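PDB 3LYK: stringent starvation protein A homolog from Haemophilus influenzae, which probably forms an equimolar complex with the RNA polymerase holoenzyme, though not with the core enzyme, and has the fold of the glutathione S-transferase superfamily. Local coordinates for residues L84-P89 with F145-F150; P143-M146 with L152-C155. One frame throughout, in Å; residues are numbered along the deposited sequence.

Contact 1: L84-P89 with F145-F150; sequences LMQVYP and FMNEEF
L84 and F150 form the apolar part of this contact. Their side chains run side by side in the same direction, and CD2 of L84 comes to the rim of the F150 ring, near the ring plane, at 4.1 Å from CD2 of F150. The same methyl lies 4.0 Å from the backbone O of F150. F150 can stand alongside because its CG is anti to its own backbone N (chi1 -180°), and its ring also makes a cation-pi contact with R189.

The polar part is a meeting of two amides. The Q86 chain, extended beyond CG, brings NE2 to 2.7 Å from OD1 of N147, with the amide planes turned 67° against each other. The other end of the N147 amide is held by D95, whose OD1 is hydrogen-bonded to ND2; this bond sets which way the amide is turned, with OD1 on the side of Q86.

The contact thus joins the linker between the thioredoxin-like and all-helical domains to the loop ahead of helix 152-165. Helix 16-27 packs on both L84 and F150, D76 of helix 68-78 accepts a hydrogen bond from L84 N, and helix 89-115 supplies D95 as well as R92, which binds Q86 O.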
loop_
_atom_site.group_PDB
_atom_site.type_symbol
_atom_site.label_atom_id
_atom_site.label_comp_id
_atom_site.label_asym_id
_atom_site.label_seq_id
_atom_site.Cartn_x
_atom_site.Cartn_y
_atom_site.Cartn_z
ATOM N N LEU B 84 15.875 -2.011 7.001
ATOM C CA LEU B 84 15.355 -0.718 6.558
ATOM C C LEU B 84 14.005 -0.382 7.223
ATOM O O LEU B 84 13.369 0.638 6.920
ATOM C CB LEU B 84 15.254 -0.713 5.022
ATOM C CG LEU B 84 16.586 -0.959 4.282
ATOM C CD1 LEU B 84 16.387 -0.910 2.762
ATOM C CD2 LEU B 84 17.596 0.138 4.687
HETATM N N MSE B 85 13.556 -1.254 8.121
HETATM C CA MSE B 85 12.366 -0.960 8.990
HETATM C C MSE B 85 12.710 -1.342 10.393
HETATM O O MSE B 85 13.598 -2.158 10.616
HETATM C CB MSE B 85 11.225 -1.852 8.554
HETATM C CG MSE B 85 10.887 -1.571 7.157
HETATM SE SE MSE B 85 9.378 -0.366 7.152
HETATM C CE MSE B 85 8.458 -2.017 6.810
ATOM N N GLN B 86 12.000 -0.802 11.357
ATOM C CA GLN B 86 12.279 -1.248 12.715
ATOM C C GLN B 86 11.599 -2.543 12.959
ATOM O O GLN B 86 10.931 -3.098 12.099
ATOM C CB GLN B 86 11.787 -0.232 13.706
ATOM C CG GLN B 86 12.038 1.129 13.193
ATOM C CD GLN B 86 12.218 2.104 14.292
ATOM O OE1 GLN B 86 12.519 1.738 15.427
ATOM N NE2 GLN B 86 12.037 3.361 13.974
ATOM N N VAL B 87 11.782 -3.005 14.167
ATOM C CA VAL B 87 11.421 -4.342 14.590
ATOM C C VAL B 87 9.984 -4.327 15.162
ATOM O O VAL B 87 9.203 -5.267 14.970
ATOM C CB VAL B 87 12.489 -4.755 15.673
ATOM C CG1 VAL B 87 12.215 -6.114 16.286
ATOM C CG2 VAL B 87 13.926 -4.741 15.008
ATOM N N TYR B 88 9.643 -3.239 15.833
ATOM C CA TYR B 88 8.467 -3.192 16.696
ATOM C C TYR B 88 7.209 -2.665 15.983
ATOM O O TYR B 88 7.294 -1.789 15.148
ATOM C CB TYR B 88 8.812 -2.412 17.987
ATOM C CG TYR B 88 9.812 -3.186 18.809
ATOM C CD1 TYR B 88 9.406 -4.281 19.567
ATOM C CD2 TYR B 88 11.183 -2.877 18.770
ATOM C CE1 TYR B 88 10.321 -5.060 20.287
ATOM C CE2 TYR B 88 12.130 -3.640 19.511
ATOM C CZ TYR B 88 11.688 -4.730 20.266
ATOM O OH TYR B 88 12.588 -5.475 21.008
ATOM N N PRO B 89 6.030 -3.219 16.309
ATOM C CA PRO B 89 4.890 -2.895 15.430
ATOM C C PRO B 89 4.450 -1.442 15.404
ATOM O O PRO B 89 3.980 -1.016 14.370
ATOM C CB PRO B 89 3.738 -3.771 15.953
ATOM C CG PRO B 89 4.249 -4.399 17.239
ATOM C CD PRO B 89 5.733 -4.294 17.278
ATOM N N PHE B 145 14.837 10.696 8.321
ATOM C CA PHE B 145 13.541 11.338 8.319
ATOM C C PHE B 145 12.611 10.694 9.367
ATOM O O PHE B 145 12.028 9.640 9.116
ATOM C CB PHE B 145 12.935 11.314 6.925
ATOM C CG PHE B 145 11.841 12.273 6.747
ATOM C CD1 PHE B 145 12.085 13.533 6.225
ATOM C CD2 PHE B 145 10.532 11.938 7.103
ATOM C CE1 PHE B 145 11.040 14.453 6.040
ATOM C CE2 PHE B 145 9.478 12.843 6.909
ATOM C CZ PHE B 145 9.743 14.111 6.401
HETATM N N MSE B 146 12.507 11.343 10.531
HETATM C CA MSE B 146 11.703 10.866 11.675
HETATM C C MSE B 146 12.270 9.546 12.162
HETATM O O MSE B 146 11.536 8.735 12.680
HETATM C CB MSE B 146 10.226 10.641 11.293
HETATM C CG MSE B 146 9.417 11.887 10.997
HETATM SE SE MSE B 146 9.381 13.010 12.620
HETATM C CE MSE B 146 7.889 12.162 13.613
ATOM N N ASN B 147 13.561 9.306 11.945
ATOM C CA ASN B 147 14.189 8.084 12.416
ATOM C C ASN B 147 15.643 8.326 12.742
ATOM O O ASN B 147 16.273 9.241 12.184
ATOM C CB ASN B 147 14.040 6.918 11.406
ATOM C CG ASN B 147 12.660 6.216 11.508
ATOM O OD1 ASN B 147 12.361 5.594 12.523
ATOM N ND2 ASN B 147 11.814 6.361 10.485
ATOM N N GLU B 148 16.162 7.495 13.640
ATOM C CA GLU B 148 17.561 7.513 14.048
ATOM C C GLU B 148 18.457 6.896 12.991
ATOM O O GLU B 148 19.615 7.301 12.871
ATOM C CB GLU B 148 17.748 6.708 15.343
ATOM C CG GLU B 148 17.018 7.279 16.551
ATOM C CD GLU B 148 17.633 8.602 17.046
ATOM O OE1 GLU B 148 18.794 8.917 16.671
ATOM O OE2 GLU B 148 16.946 9.323 17.814
ATOM N N GLU B 149 17.940 5.893 12.259
ATOM C CA GLU B 149 18.723 5.172 11.244
ATOM C C GLU B 149 18.063 5.292 9.878
ATOM O O GLU B 149 16.863 5.495 9.784
ATOM C CB GLU B 149 18.828 3.677 11.574
ATOM C CG GLU B 149 19.518 3.325 12.914
ATOM C CD GLU B 149 21.015 3.575 12.851
ATOM O OE1 GLU B 149 21.691 3.042 11.930
ATOM O OE2 GLU B 149 21.523 4.334 13.701
ATOM N N PHE B 150 18.854 5.108 8.823
ATOM C CA PHE B 150 18.363 5.212 7.465
ATOM C C PHE B 150 17.373 4.072 7.217
ATOM O O PHE B 150 17.650 2.939 7.605
ATOM C CB PHE B 150 19.539 5.058 6.492
ATOM C CG PHE B 150 19.147 5.151 5.040
ATOM C CD1 PHE B 150 19.014 6.381 4.423
ATOM C CD2 PHE B 150 18.950 3.997 4.289
ATOM C CE1 PHE B 150 18.699 6.482 3.072
ATOM C CE2 PHE B 150 18.623 4.085 2.930
ATOM C CZ PHE B 150 18.497 5.329 2.324
#

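Contact 2: P143-M146 with L152-C155; sequences PYFM and LVDC
D154, in the first turn of helix 152-165, reaches back to Y144 and F145 in the loop that leads into this helix of the GST C-terminal domain. Its OD2 accepts the backbone N-H of G151, as the aspartate of the N-capping box (S/T-x-x-D) of the GST fold does; with glycine in place of the Ser or Thr, the reciprocal side-chain bond cannot form.

From CB, the D154 chain turns with CG beside the backbone N (chi1 -56°), which directs the carboxylate to the loop. CG of D154 lies 3.9 Å from CB of Y144. Beyond it, OD1 receives the backbone N-H of F145 on its syn lone pair, at 2.9 Å between F145 N and D154 OD1 and with a nearly straight angle of 165°. This oxygen is also hydrogen-bonded to the hydroxyl of Y182 on helix 176-187, and OD1 of D154 sits in the plane of the Y144 ring, at its edge, 4.0 Å from CD1 of Y144. Ring and carboxylate are steeply turned, their planes 75° apart. The second oxygen, OD2 of D154, packs 3.6 Å from CB of Y144. Gripped at both oxygens and placed at the start of a helix, this buried carboxylate is probably charged.

Next to it, V153 crosses F145 at about a right angle, and CG1 of V153 meets CD2 of F145 at 3.7 Å. W106 and Y182 also pack on F145, tying the loop to helices 89-115 and 176-187. One water completes the join, donating one hydrogen to F145 O at 3.0 Å and the other to D154 OD2 at 2.7 Å.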
loop_
_atom_site.group_PDB
_atom_site.type_symbol
_atom_site.label_atom_id
_atom_site.label_comp_id
_atom_site.label_asym_id
_atom_site.label_seq_id
_atom_site.Cartn_x
_atom_site.Cartn_y
_atom_site.Cartn_z
ATOM N N PRO B 143 18.691 12.403 12.748
ATOM C CA PRO B 143 19.398 12.631 11.476
ATOM C C PRO B 143 18.701 12.088 10.215
ATOM O O PRO B 143 18.925 12.633 9.147
ATOM C CB PRO B 143 20.755 11.950 11.682
ATOM C CG PRO B 143 20.533 10.928 12.766
ATOM C CD PRO B 143 19.412 11.466 13.635
ATOM N N TYR B 144 17.882 11.037 10.323
ATOM C CA TYR B 144 17.116 10.560 9.160
ATOM C C TYR B 144 15.675 10.947 9.318
ATOM O O TYR B 144 15.332 11.549 10.318
ATOM C CB TYR B 144 17.334 9.072 8.911
ATOM C CG TYR B 144 18.764 8.821 8.545
ATOM C CD1 TYR B 144 19.195 8.944 7.211
ATOM C CD2 TYR B 144 19.704 8.518 9.525
ATOM C CE1 TYR B 144 20.522 8.743 6.884
ATOM C CE2 TYR B 144 21.030 8.307 9.206
ATOM C CZ TYR B 144 21.433 8.437 7.893
ATOM O OH TYR B 144 22.742 8.215 7.568
ATOM N N PHE B 145 14.837 10.696 8.321
ATOM C CA PHE B 145 13.541 11.338 8.319
ATOM C C PHE B 145 12.611 10.694 9.367
ATOM O O PHE B 145 12.028 9.640 9.116
ATOM C CB PHE B 145 12.935 11.314 6.925
ATOM C CG PHE B 145 11.841 12.273 6.747
ATOM C CD1 PHE B 145 12.085 13.533 6.225
ATOM C CD2 PHE B 145 10.532 11.938 7.103
ATOM C CE1 PHE B 145 11.040 14.453 6.040
ATOM C CE2 PHE B 145 9.478 12.843 6.909
ATOM C CZ PHE B 145 9.743 14.111 6.401
HETATM N N MSE B 146 12.507 11.343 10.531
HETATM C CA MSE B 146 11.703 10.866 11.675
HETATM C C MSE B 146 12.270 9.546 12.162
HETATM O O MSE B 146 11.536 8.735 12.680
HETATM C CB MSE B 146 10.226 10.641 11.293
HETATM C CG MSE B 146 9.417 11.887 10.997
HETATM SE SE MSE B 146 9.381 13.010 12.620
HETATM C CE MSE B 146 7.889 12.162 13.613
ATOM N N LEU B 152 13.336 2.777 4.959
ATOM C CA LEU B 152 12.413 2.916 3.829
ATOM C C LEU B 152 11.793 4.299 3.688
ATOM O O LEU B 152 11.524 4.715 2.569
ATOM C CB LEU B 152 11.324 1.825 3.835
ATOM C CG LEU B 152 11.772 0.361 3.696
ATOM C CD1 LEU B 152 10.523 -0.608 3.615
ATOM C CD2 LEU B 152 12.700 0.149 2.481
ATOM N N VAL B 153 11.528 5.000 4.791
ATOM C CA VAL B 153 10.979 6.378 4.676
ATOM C C VAL B 153 11.968 7.294 3.890
ATOM O O VAL B 153 11.572 8.085 3.018
ATOM C CB VAL B 153 10.685 6.984 6.074
ATOM C CG1 VAL B 153 10.125 8.404 5.955
ATOM C CG2 VAL B 153 9.681 6.059 6.880
ATOM N N ASP B 154 13.251 7.148 4.174
ATOM C CA ASP B 154 14.296 7.896 3.444
ATOM C C ASP B 154 14.340 7.492 1.966
ATOM O O ASP B 154 14.635 8.327 1.111
ATOM C CB ASP B 154 15.646 7.680 4.126
ATOM C CG ASP B 154 15.601 8.068 5.582
ATOM O OD1 ASP B 154 15.474 9.282 5.873
ATOM O OD2 ASP B 154 15.613 7.148 6.448
ATOM N N CYS B 155 13.990 6.232 1.664
ATOM C CA CYS B 155 13.855 5.795 0.287
ATOM C C CYS B 155 12.681 6.475 -0.411
ATOM O O CYS B 155 12.622 6.463 -1.638
ATOM C CB CYS B 155 13.746 4.273 0.186
ATOM S SG CYS B 155 15.230 3.465 0.866
HETATM O O HOH W 1 13.595 7.288 8.256
#

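How the contacts relate
The centres of the two contacts lie about 8 Å apart, on the same side of the chain's centre, and F145 and M146 belong to both. Along the chain, 84-89 comes first, between helices 68-78 and 89-115; after helices 89-115 and 118-134 follow 143-146, 145-150 and then 152-155, which opens helix 152-165. Contact 2 is internal to the helical domain, whereas contact 1 connects that domain's loop to the interdomain linker. They touch directly: L84 O is 2.9 Å from L152 N, a probable hydrogen bond, and Y144 packs against the backbone of E149 and F150. The start of helix 152-165 is therefore joined to both its preceding loop and the domain junction.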